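Local coordinates for Iron(III) ABC transporter, periplasmic iron-compound-binding protein (Vibrio cholerae, PDB 5GGY) that probably binds iron-loaded hydroxamate siderophores such as Desferal in the periplasm and hands them to an ABC transporter for import, at residues V20-D25 and I81-P86; Y219-L224 and N250-V255. All blocks are in the same frame, centred on the assembly; numbering follows the deposited sequence.

Interaction 1 of 2, residues V20-D25 and I81-P86; sequences VVLNWD and ILAAGP
Val21 and Leu82 are bridge partners on one face of a small parallel beta-sheet, part of the N-terminal lobe of this FhuD-type periplasmic binding protein, where strand 19-21 borders strand 80-83. Their side chains slant across each other: the CG2 branch of Val21 rests 3.8 Å from Leu82 CB and nearly as close to its CD1. Helix 24-32 covers this face through Leu26, which touches both residues. Val20 and Ile81 occupy the other face, packed against Ile73 of helix 70-75. Leu22, just past its strand, reaches back to join them. With CG anti to the carbonyl carbon (chi1 -60°), it sets CD1 3.7 Å from Ile81 CG2, the branch of Ile81 that approaches Val20 O as well.

The strands are joined by a nearly straight bond from Leu82 N to Val20 O (2.9 Å). The next rung, from Leu22 N to Leu82 O, is weak and bent, at 133° about the hydrogen, as the chains begin to part. Beyond the sheet the CA atoms of Asn23 and Ala84 are 6.4 Å apart, and side chains fill the widening gap. Asn23 holds the N-cap position before helix 24-32, but its side chain makes no capping bond. That side chain crosses Pro86 at about a right angle, its amide lying against the Ala84 methyl; OD1 accepts a hydrogen bond from Gln87 NE2, just past Pro86, while ND2 makes a weak bond to Asp25 OD1. Asn23 ND2 also sits 3.5 Å from Ala84 CB and 3.8 Å from Pro86 CD.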
ATOM      1  N   VAL A  20      17.903   7.842 -18.816  1.00 26.09           N
ATOM      2  CA  VAL A  20      17.441   7.125 -19.996  1.00 26.71           C
ATOM      3  C   VAL A  20      16.705   5.867 -19.549  1.00 14.80           C
ATOM      4  O   VAL A  20      17.262   5.029 -18.842  1.00 14.49           O
ATOM      5  CB  VAL A  20      18.601   6.749 -20.942  1.00 30.82           C
ATOM      6  CG1 VAL A  20      18.164   5.673 -21.938  1.00 15.71           C
ATOM      7  CG2 VAL A  20      19.107   7.978 -21.675  1.00 36.26           C
ATOM      8  N   VAL A  21      15.446   5.748 -19.952  1.00 17.14           N
ATOM      9  CA  VAL A  21      14.643   4.585 -19.601  1.00 19.48           C
ATOM     10  C   VAL A  21      14.494   3.667 -20.816  1.00 21.74           C
ATOM     11  O   VAL A  21      14.433   4.137 -21.954  1.00 26.97           O
ATOM     12  CB  VAL A  21      13.260   5.010 -19.050  1.00 21.88           C
ATOM     13  CG1 VAL A  21      12.125   4.451 -19.895  1.00 36.63           C
ATOM     14  CG2 VAL A  21      13.121   4.575 -17.602  1.00 19.49           C
ATOM     15  N   LEU A  22      14.461   2.359 -20.576  1.00 13.70           N
ATOM     16  CA  LEU A  22      14.446   1.393 -21.672  1.00 29.89           C
ATOM     17  C   LEU A  22      13.186   0.536 -21.729  1.00 30.98           C
ATOM     18  O   LEU A  22      13.052  -0.309 -22.610  1.00 28.79           O
ATOM     19  CB  LEU A  22      15.666   0.479 -21.585  1.00 29.57           C
ATOM     20  CG  LEU A  22      17.020   1.182 -21.659  1.00 23.84           C
ATOM     21  CD1 LEU A  22      18.125   0.157 -21.776  1.00 17.73           C
ATOM     22  CD2 LEU A  22      17.062   2.161 -22.821  1.00 14.85           C
ATOM     23  N   ASN A  23      12.266   0.746 -20.795  1.00 15.63           N
ATOM     24  CA  ASN A  23      11.017  -0.003 -20.803  1.00 19.67           C
ATOM     25  C   ASN A  23       9.834   0.867 -20.397  1.00 23.46           C
ATOM     26  O   ASN A  23      10.004   1.893 -19.739  1.00 18.30           O
ATOM     27  CB  ASN A  23      11.120  -1.222 -19.887  1.00 20.71           C
ATOM     28  CG  ASN A  23      10.684  -2.499 -20.573  1.00 28.54           C
ATOM     29  OD1 ASN A  23      10.801  -2.635 -21.791  1.00 25.98           O
ATOM     30  ND2 ASN A  23      10.175  -3.445 -19.793  1.00 33.28           N
ATOM     31  N   TRP A  24       8.636   0.452 -20.797  1.00 26.75           N
ATOM     32  CA  TRP A  24       7.433   1.247 -20.571  1.00 25.20           C
ATOM     33  C   TRP A  24       7.010   1.290 -19.106  1.00 26.38           C
ATOM     34  O   TRP A  24       6.491   2.306 -18.641  1.00 17.97           O
ATOM     35  CB  TRP A  24       6.285   0.715 -21.428  1.00 20.56           C
ATOM     36  CG  TRP A  24       6.397   1.119 -22.862  1.00 19.91           C
ATOM     37  CD1 TRP A  24       7.305   1.990 -23.399  1.00 16.82           C
ATOM     38  CD2 TRP A  24       5.576   0.675 -23.949  1.00 19.85           C
ATOM     39  NE1 TRP A  24       7.098   2.114 -24.751  1.00 17.61           N
ATOM     40  CE2 TRP A  24       6.043   1.317 -25.114  1.00 26.17           C
ATOM     41  CE3 TRP A  24       4.493  -0.202 -24.052  1.00 21.00           C
ATOM     42  CZ2 TRP A  24       5.464   1.111 -26.365  1.00 29.17           C
ATOM     43  CZ3 TRP A  24       3.919  -0.404 -25.293  1.00 26.69           C
ATOM     44  CH2 TRP A  24       4.406   0.248 -26.433  1.00 24.69           C
ATOM     45  N   ASP A  25       7.221   0.192 -18.385  1.00 14.23           N
ATOM     46  CA  ASP A  25       6.866   0.147 -16.971  1.00 18.50           C
ATOM     47  C   ASP A  25       7.741   1.122 -16.191  1.00 23.42           C
ATOM     48  O   ASP A  25       7.248   1.890 -15.368  1.00 19.87           O
ATOM     49  CB  ASP A  25       6.998  -1.278 -16.417  1.00 18.95           C
ATOM     50  CG  ASP A  25       8.400  -1.838 -16.554  1.00 25.63           C
ATOM     51  OD1 ASP A  25       9.160  -1.344 -17.412  1.00 25.26           O
ATOM     52  OD2 ASP A  25       8.742  -2.775 -15.801  1.00 18.02           O
ATOM     53  N   ILE A  81      21.008   4.613 -16.547  1.00 25.13           N
ATOM     54  CA  ILE A  81      20.151   3.927 -17.501  1.00 22.21           C
ATOM     55  C   ILE A  81      19.295   2.904 -16.766  1.00 29.42           C
ATOM     56  O   ILE A  81      19.817   2.038 -16.065  1.00 38.23           O
ATOM     57  CB  ILE A  81      20.964   3.224 -18.607  1.00 19.19           C
ATOM     58  CG1 ILE A  81      21.792   4.244 -19.395  1.00 20.99           C
ATOM     59  CG2 ILE A  81      20.035   2.453 -19.536  1.00 15.80           C
ATOM     60  CD1 ILE A  81      22.694   3.625 -20.444  1.00 19.47           C
ATOM     61  N   LEU A  82      17.979   3.009 -16.912  1.00 22.77           N
ATOM     62  CA  LEU A  82      17.073   2.092 -16.233  1.00 22.46           C
ATOM     63  C   LEU A  82      16.635   0.975 -17.176  1.00 21.12           C
ATOM     64  O   LEU A  82      16.049   1.231 -18.228  1.00 21.10           O
ATOM     65  CB  LEU A  82      15.856   2.841 -15.682  1.00 11.32           C
ATOM     66  CG  LEU A  82      16.149   4.093 -14.845  1.00 15.30           C
ATOM     67  CD1 LEU A  82      14.885   4.584 -14.162  1.00 11.63           C
ATOM     68  CD2 LEU A  82      17.254   3.851 -13.827  1.00 11.95           C
ATOM     69  N   ALA A  83      16.934  -0.262 -16.796  1.00 25.89           N
ATOM     70  CA  ALA A  83      16.634  -1.415 -17.637  1.00 27.93           C
ATOM     71  C   ALA A  83      15.759  -2.441 -16.919  1.00 21.93           C
ATOM     72  O   ALA A  83      15.785  -2.548 -15.695  1.00 24.57           O
ATOM     73  CB  ALA A  83      17.924  -2.064 -18.111  1.00 14.66           C
ATOM     74  N   ALA A  84      14.983  -3.192 -17.692  1.00 21.68           N
ATOM     75  CA  ALA A  84      14.117  -4.225 -17.136  1.00 22.11           C
ATOM     76  C   ALA A  84      14.461  -5.594 -17.709  1.00 24.91           C
ATOM     77  O   ALA A  84      15.509  -5.769 -18.334  1.00 30.87           O
ATOM     78  CB  ALA A  84      12.654  -3.897 -17.400  1.00 19.93           C
ATOM     79  N   GLY A  85      13.567  -6.554 -17.483  1.00 17.67           N
ATOM     80  CA  GLY A  85      13.725  -7.913 -17.975  1.00 22.43           C
ATOM     81  C   GLY A  85      14.110  -8.087 -19.436  1.00 23.81           C
ATOM     82  O   GLY A  85      15.062  -8.808 -19.733  1.00 23.96           O
ATOM     83  N   PRO A  86      13.373  -7.445 -20.359  1.00 26.56           N
ATOM     84  CA  PRO A  86      13.686  -7.590 -21.787  1.00 22.79           C
ATOM     85  C   PRO A  86      15.046  -7.023 -22.205  1.00 17.28           C
ATOM     86  O   PRO A  86      15.481  -7.285 -23.326  1.00 27.97           O
ATOM     87  CB  PRO A  86      12.558  -6.808 -22.473  1.00 17.07           C
ATOM     88  CG  PRO A  86      11.450  -6.806 -21.495  1.00 31.72           C
ATOM     89  CD  PRO A  86      12.106  -6.720 -20.153  1.00 28.36           C
TER

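Interaction 2 of 2, residues Y219-L224 and N250-V255; sequences YVLYFL and NSVRPV
Tyr222 holds CG between its backbone N and carbonyl carbon (chi1 62°), which swings the ring across to Ser251 of the neighbouring strand. Ser251 CA stands over one face of the Tyr222 ring in a CH-pi contact, 3.9 Å from the centroid and offset toward the rim, while Ser251 CB meets Tyr222 CZ at 3.5 Å. The phenol OH is hydrogen-bonded to Glu229 OE2, which gives the buried ring a polar partner at its far end. Phe223 turns the other way, CG anti to the carbonyl carbon (chi1 -67°), and runs alongside Val252, with Phe223 CD1 3.7 Å from Val252 CB. The second methyl of Val252, CG2, reaches Leu221 CB on the same face.

Strands 219-223 and 249-252 are parallel neighbours in the mixed sheet of the C-terminal lobe; the axes of 219-223 and 250-252 diverge by 36°. Helix 262-276 packs on the face of Leu221 and Val252. Backbone bonds alternate from Asn250 N to Val220 O, through a weak link from Tyr222 N to Asn250 O, to Val252 N on Tyr222 O.

The last rung is short and straight, Leu224 N to Val252 O at 2.7 Å. Leu224 also lays CB and CG against that carbonyl oxygen, and Leu224 CB meets Pro254 CD at 3.9 Å. Past the strand ends, Leu224 O receives a CA-H...O contact from Pro254 CA at 3.2 Å.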
ATOM      1  N   TYR A 219     -18.583 -12.296 -15.849  1.00 47.27           N
ATOM      2  CA  TYR A 219     -18.141 -11.266 -16.782  1.00 41.67           C
ATOM      3  C   TYR A 219     -16.763 -11.488 -17.406  1.00 38.63           C
ATOM      4  O   TYR A 219     -15.866 -12.078 -16.803  1.00 34.63           O
ATOM      5  CB  TYR A 219     -18.166  -9.907 -16.071  1.00 35.51           C
ATOM      6  CG  TYR A 219     -19.544  -9.511 -15.578  1.00 34.78           C
ATOM      7  CD1 TYR A 219     -20.300  -8.563 -16.255  1.00 38.90           C
ATOM      8  CD2 TYR A 219     -20.093 -10.091 -14.438  1.00 37.39           C
ATOM      9  CE1 TYR A 219     -21.561  -8.204 -15.814  1.00 43.87           C
ATOM     10  CE2 TYR A 219     -21.355  -9.740 -13.991  1.00 47.51           C
ATOM     11  CZ  TYR A 219     -22.083  -8.795 -14.681  1.00 49.09           C
ATOM     12  OH  TYR A 219     -23.337  -8.440 -14.237  1.00 50.31           O
ATOM     13  N   VAL A 220     -16.620 -10.988 -18.631  1.00 34.98           N
ATOM     14  CA  VAL A 220     -15.372 -11.061 -19.379  1.00 23.61           C
ATOM     15  C   VAL A 220     -14.936  -9.672 -19.833  1.00 23.10           C
ATOM     16  O   VAL A 220     -15.676  -8.970 -20.520  1.00 23.57           O
ATOM     17  CB  VAL A 220     -15.508 -11.980 -20.610  1.00 35.02           C
ATOM     18  CG1 VAL A 220     -14.329 -11.796 -21.554  1.00 34.00           C
ATOM     19  CG2 VAL A 220     -15.641 -13.426 -20.173  1.00 24.02           C
ATOM     20  N   LEU A 221     -13.731  -9.277 -19.438  1.00 26.22           N
ATOM     21  CA  LEU A 221     -13.186  -7.976 -19.815  1.00 23.03           C
ATOM     22  C   LEU A 221     -11.936  -8.135 -20.676  1.00 23.72           C
ATOM     23  O   LEU A 221     -11.030  -8.892 -20.325  1.00 29.28           O
ATOM     24  CB  LEU A 221     -12.861  -7.149 -18.566  1.00 23.48           C
ATOM     25  CG  LEU A 221     -14.028  -6.777 -17.648  1.00 35.46           C
ATOM     26  CD1 LEU A 221     -13.532  -6.023 -16.425  1.00 25.40           C
ATOM     27  CD2 LEU A 221     -15.058  -5.954 -18.404  1.00 31.44           C
ATOM     28  N   TYR A 222     -11.888  -7.425 -21.801  1.00 20.26           N
ATOM     29  CA  TYR A 222     -10.707  -7.459 -22.659  1.00 25.05           C
ATOM     30  C   TYR A 222     -10.152  -6.057 -22.900  1.00 25.98           C
ATOM     31  O   TYR A 222     -10.900  -5.111 -23.145  1.00 23.96           O
ATOM     32  CB  TYR A 222     -11.016  -8.153 -23.993  1.00 19.96           C
ATOM     33  CG  TYR A 222     -12.071  -7.483 -24.847  1.00 30.35           C
ATOM     34  CD1 TYR A 222     -11.719  -6.562 -25.828  1.00 27.35           C
ATOM     35  CD2 TYR A 222     -13.418  -7.785 -24.687  1.00 28.00           C
ATOM     36  CE1 TYR A 222     -12.677  -5.953 -26.613  1.00 22.89           C
ATOM     37  CE2 TYR A 222     -14.385  -7.181 -25.470  1.00 25.50           C
ATOM     38  CZ  TYR A 222     -14.009  -6.266 -26.431  1.00 28.80           C
ATOM     39  OH  TYR A 222     -14.968  -5.661 -27.210  1.00 31.50           O
ATOM     40  N   PHE A 223      -8.828  -5.937 -22.831  1.00 29.80           N
ATOM     41  CA  PHE A 223      -8.165  -4.640 -22.914  1.00 29.00           C
ATOM     42  C   PHE A 223      -7.979  -4.149 -24.345  1.00 30.17           C
ATOM     43  O   PHE A 223      -7.570  -4.902 -25.228  1.00 31.23           O
ATOM     44  CB  PHE A 223      -6.799  -4.693 -22.221  1.00 29.67           C
ATOM     45  CG  PHE A 223      -6.874  -4.890 -20.734  1.00 32.07           C
ATOM     46  CD1 PHE A 223      -7.360  -3.888 -19.917  1.00 32.23           C
ATOM     47  CD2 PHE A 223      -6.437  -6.067 -20.154  1.00 30.93           C
ATOM     48  CE1 PHE A 223      -7.425  -4.061 -18.552  1.00 31.50           C
ATOM     49  CE2 PHE A 223      -6.495  -6.244 -18.792  1.00 33.05           C
ATOM     50  CZ  PHE A 223      -6.992  -5.243 -17.986  1.00 28.46           C
ATOM     51  N   LEU A 224      -8.284  -2.876 -24.559  1.00 23.27           N
ATOM     52  CA  LEU A 224      -7.964  -2.206 -25.810  1.00 27.33           C
ATOM     53  C   LEU A 224      -6.511  -1.730 -25.746  1.00 31.66           C
ATOM     54  O   LEU A 224      -5.965  -1.561 -24.658  1.00 24.03           O
ATOM     55  CB  LEU A 224      -8.927  -1.040 -26.055  1.00 31.75           C
ATOM     56  CG  LEU A 224     -10.398  -1.421 -26.243  1.00 32.26           C
ATOM     57  CD1 LEU A 224     -11.261  -0.183 -26.426  1.00 27.74           C
ATOM     58  CD2 LEU A 224     -10.566  -2.372 -27.420  1.00 27.37           C
ATOM     59  N   ASN A 250     -17.390  -6.705 -21.839  1.00 33.08           N
ATOM     60  CA  ASN A 250     -17.117  -5.325 -22.217  1.00 37.66           C
ATOM     61  C   ASN A 250     -15.640  -5.084 -22.507  1.00 36.33           C
ATOM     62  O   ASN A 250     -14.770  -5.807 -22.021  1.00 32.48           O
ATOM     63  CB  ASN A 250     -17.595  -4.377 -21.118  1.00 38.30           C
ATOM     64  CG  ASN A 250     -17.715  -2.946 -21.596  1.00 39.60           C
ATOM     65  OD1 ASN A 250     -17.633  -2.672 -22.794  1.00 34.03           O
ATOM     66  ND2 ASN A 250     -17.919  -2.024 -20.662  1.00 38.86           N
ATOM     67  N   SER A 251     -15.366  -4.063 -23.312  1.00 33.61           N
ATOM     68  CA  SER A 251     -13.995  -3.681 -23.619  1.00 23.68           C
ATOM     69  C   SER A 251     -13.469  -2.713 -22.566  1.00 27.18           C
ATOM     70  O   SER A 251     -14.225  -1.921 -22.005  1.00 28.87           O
ATOM     71  CB  SER A 251     -13.907  -3.051 -25.012  1.00 20.90           C
ATOM     72  OG  SER A 251     -14.628  -1.834 -25.070  1.00 21.47           O
ATOM     73  N   VAL A 252     -12.171  -2.784 -22.296  1.00 29.30           N
ATOM     74  CA  VAL A 252     -11.548  -1.882 -21.337  1.00 23.77           C
ATOM     75  C   VAL A 252     -10.586  -0.935 -22.046  1.00 24.10           C
ATOM     76  O   VAL A 252      -9.734  -1.373 -22.819  1.00 25.37           O
ATOM     77  CB  VAL A 252     -10.794  -2.659 -20.236  1.00 21.90           C
ATOM     78  CG1 VAL A 252     -10.250  -1.700 -19.189  1.00 23.06           C
ATOM     79  CG2 VAL A 252     -11.706  -3.689 -19.588  1.00 15.22           C
ATOM     80  N   ARG A 253     -10.732   0.360 -21.778  1.00 40.96           N
ATOM     81  CA  ARG A 253      -9.896   1.380 -22.402  1.00 40.37           C
ATOM     82  C   ARG A 253      -8.420   1.122 -22.109  1.00 28.34           C
ATOM     83  O   ARG A 253      -8.085   0.594 -21.049  1.00 24.19           O
ATOM     84  CB  ARG A 253     -10.311   2.778 -21.924  1.00 36.37           C
ATOM     85  CG  ARG A 253     -10.206   3.008 -20.429  1.00 36.00           C
ATOM     86  CD  ARG A 253     -10.614   4.432 -20.078  1.00 45.22           C
ATOM     87  NE  ARG A 253     -10.636   4.660 -18.636  1.00 44.44           N
ATOM     88  CZ  ARG A 253      -9.593   5.078 -17.928  1.00 46.24           C
ATOM     89  NH1 ARG A 253      -8.436   5.319 -18.527  1.00 43.30           N
ATOM     90  NH2 ARG A 253      -9.711   5.255 -16.619  1.00 49.51           N
ATOM     91  N   PRO A 254      -7.537   1.485 -23.056  1.00 22.72           N
ATOM     92  CA  PRO A 254      -6.103   1.162 -23.010  1.00 26.46           C
ATOM     93  C   PRO A 254      -5.413   1.442 -21.675  1.00 33.75           C
ATOM     94  O   PRO A 254      -5.208   2.594 -21.299  1.00 35.14           O
ATOM     95  CB  PRO A 254      -5.518   2.053 -24.110  1.00 22.24           C
ATOM     96  CG  PRO A 254      -6.620   2.183 -25.094  1.00 19.00           C
ATOM     97  CD  PRO A 254      -7.888   2.220 -24.287  1.00 19.26           C
ATOM     98  N   VAL A 255      -5.076   0.371 -20.962  1.00 32.56           N
ATOM     99  CA  VAL A 255      -4.242   0.452 -19.769  1.00 28.63           C
ATOM    100  C   VAL A 255      -3.197  -0.653 -19.821  1.00 33.06           C
ATOM    101  O   VAL A 255      -3.533  -1.828 -19.943  1.00 43.95           O
ATOM    102  CB  VAL A 255      -5.054   0.318 -18.468  1.00 23.94           C
ATOM    103  CG1 VAL A 255      -4.120   0.345 -17.276  1.00 28.79           C
ATOM    104  CG2 VAL A 255      -6.084   1.434 -18.356  1.00 19.52           C
TER

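How the interactions relate
Interaction 1 comes first along the chain and is complete before interaction 2 begins. Their centres are 26 Å apart, on opposite sides of the chain's centre, and their nearest atoms come to about 9 Å without touching. They share no sheet: 20-25 with 81-86 belongs to the three-stranded parallel sheet of the N-terminal lobe, whereas 219-224 with 250-255 belongs to the mixed sheet of the C-terminal lobe. Each joins parallel strands and continues into the loops beyond them. An edge-to-face contact between Trp24 and Trp256, the residue after interaction 2, links the lobes. This bilobal layout is consistent with siderophore binding in the cleft between them.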